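Local coordinates for protein dehalogenase (Rhodospirillaceae, PDB 6A41) that probably catalyses a dehalogenation as a Rossmann-fold oxidoreductase related to the enoyl-(acyl carrier protein) reductases, at residues Y86-A91 with A144-Y149. Residues are numbered along the deposited sequence; the frame is centred on the assembly and turned at random.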
# COMPACT_ATOMS: atom_id res chain seq x y z
N TYR A 86 21.10 -5.99 -10.42
CA TYR A 86 21.88 -5.01 -11.18
C TYR A 86 22.34 -3.91 -10.18
O TYR A 86 21.61 -3.66 -9.20
CB TYR A 86 21.00 -4.40 -12.32
CG TYR A 86 21.69 -3.42 -13.24
CD1 TYR A 86 22.46 -3.84 -14.32
CD2 TYR A 86 21.66 -2.06 -12.96
CE1 TYR A 86 23.17 -2.92 -15.14
CE2 TYR A 86 22.31 -1.12 -13.77
CZ TYR A 86 23.04 -1.56 -14.86
OH TYR A 86 23.67 -0.59 -15.58
N PRO A 87 23.52 -3.30 -10.39
CA PRO A 87 24.00 -2.33 -9.39
C PRO A 87 23.05 -1.16 -9.19
O PRO A 87 22.38 -0.75 -10.15
CB PRO A 87 25.34 -1.84 -9.92
CG PRO A 87 25.77 -2.90 -10.87
CD PRO A 87 24.54 -3.57 -11.42
N ALA A 88 22.92 -0.70 -7.94
CA ALA A 88 22.18 0.47 -7.68
C ALA A 88 23.17 1.62 -7.94
O ALA A 88 23.99 1.94 -7.07
CB ALA A 88 21.72 0.46 -6.25
N LEU A 89 23.12 2.21 -9.14
CA LEU A 89 24.01 3.33 -9.46
C LEU A 89 23.49 4.64 -8.96
O LEU A 89 22.29 5.00 -9.14
CB LEU A 89 24.18 3.46 -10.97
CG LEU A 89 24.57 2.17 -11.67
CD1 LEU A 89 24.47 2.25 -13.24
CD2 LEU A 89 25.99 1.81 -11.25
N LYS A 90 24.38 5.41 -8.32
CA LYS A 90 24.00 6.78 -7.89
C LYS A 90 23.81 7.49 -9.17
O LYS A 90 24.71 7.56 -10.00
CB LYS A 90 25.08 7.47 -7.02
CG LYS A 90 24.60 8.78 -6.37
CD LYS A 90 25.52 9.36 -5.26
CE LYS A 90 24.80 10.54 -4.59
NZ LYS A 90 24.84 11.73 -5.50
N ALA A 91 22.62 8.02 -9.38
CA ALA A 91 22.21 8.59 -10.65
C ALA A 91 21.23 9.74 -10.48
O ALA A 91 20.02 9.55 -10.80
CB ALA A 91 21.59 7.51 -11.53
N ALA A 144 16.20 9.00 -2.96
CA ALA A 144 16.71 10.13 -3.76
C ALA A 144 18.02 9.71 -4.45
O ALA A 144 18.83 8.98 -3.84
CB ALA A 144 16.93 11.36 -2.94
N ASN A 145 18.17 10.14 -5.70
CA ASN A 145 19.39 9.87 -6.48
C ASN A 145 19.57 8.42 -6.96
O ASN A 145 20.60 8.12 -7.60
CB ASN A 145 20.68 10.45 -5.81
CG ASN A 145 20.48 11.87 -5.39
OD1 ASN A 145 20.09 12.65 -6.19
ND2 ASN A 145 20.78 12.22 -4.10
N TYR A 146 18.56 7.56 -6.78
CA TYR A 146 18.67 6.24 -7.28
C TYR A 146 17.41 5.86 -8.05
O TYR A 146 17.03 4.72 -8.04
CB TYR A 146 18.89 5.22 -6.18
CG TYR A 146 20.27 5.39 -5.57
CD1 TYR A 146 20.51 6.41 -4.66
CD2 TYR A 146 21.28 4.60 -5.94
CE1 TYR A 146 21.76 6.62 -4.06
CE2 TYR A 146 22.52 4.74 -5.37
CZ TYR A 146 22.74 5.76 -4.42
OH TYR A 146 24.02 5.96 -3.94
N ALA A 147 16.71 6.85 -8.61
CA ALA A 147 15.43 6.55 -9.12
C ALA A 147 15.41 5.51 -10.23
O ALA A 147 14.48 4.74 -10.35
CB ALA A 147 14.79 7.83 -9.60
N PRO A 148 16.41 5.54 -11.13
CA PRO A 148 16.44 4.41 -12.14
C PRO A 148 16.48 3.00 -11.53
O PRO A 148 15.68 2.14 -11.98
CB PRO A 148 17.66 4.72 -12.99
CG PRO A 148 17.75 6.24 -12.87
CD PRO A 148 17.59 6.39 -11.34
N TYR A 149 17.32 2.82 -10.54
CA TYR A 149 17.37 1.56 -9.83
C TYR A 149 15.99 1.22 -9.20
O TYR A 149 15.47 0.09 -9.30
CB TYR A 149 18.42 1.61 -8.74
CG TYR A 149 18.40 0.34 -7.92
CD1 TYR A 149 18.95 -0.85 -8.38
CD2 TYR A 149 17.75 0.28 -6.70
CE1 TYR A 149 18.89 -2.01 -7.60
CE2 TYR A 149 17.69 -0.91 -5.99
CZ TYR A 149 18.29 -2.02 -6.45
OH TYR A 149 18.18 -3.19 -5.70
O HOH W 1 20.26 4.18 -10.64
O HOH W 2 17.65 9.49 -9.46
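Ala88 is the first bump: its methyl sits over one face of the Tyr149 ring, a CH-pi contact with CB 3.8 Å from the ring centroid and 14° off the ring normal. The ring gets there because its CG stands anti to the backbone N (chi1 175°). The same methyl comes within 4.2 Å of Tyr146 CD2, so Ala88 CB fills the hollow between the two tyrosines. At the rim of the Tyr149 ring, near its plane, lies the carbonyl O of Tyr86, 3.6 Å from CE1.

Further along, the loop rides over Tyr146. Lys90 CA covers one face of that ring, 29° off the normal, while the start of the lysine chain runs past the phenol end, with CB 3.6 Å from Tyr146 OH. Ala88 O meets the ring at its edge, in plane. Beyond this the fit is made by Ala91, whose CB rests lightly against Pro148 CD, and by one direct backbone bond: Ala91 N donates to Asn145 O at 2.7 Å.

Two waters fill in where the backbones stand apart. One bridges Leu89 O and Tyr149 N, the other Ala91 O and Ala147 N, so loop carbonyls reach, through water, amides of the first turn of helix 147-158, with Tyr146 at its N-cap position. Tyr149 OH is hydrogen-bonded to Arg153 NE, and Pro148 packs against Phe101 and against Phe113 of the second subunit.

Tyr149 and Arg153 have the spacing of the Tyr-x3-Lys motif of short-chain dehydrogenases/reductases, with arginine in place of lysine, so the loop after strand 79-83 probably lies over the active-site tyrosine position. Apolar and CH-pi contacts dominate, while the direct hydrogen bond and water bridges all use backbone groups, so the polar fit depends on main-chain course.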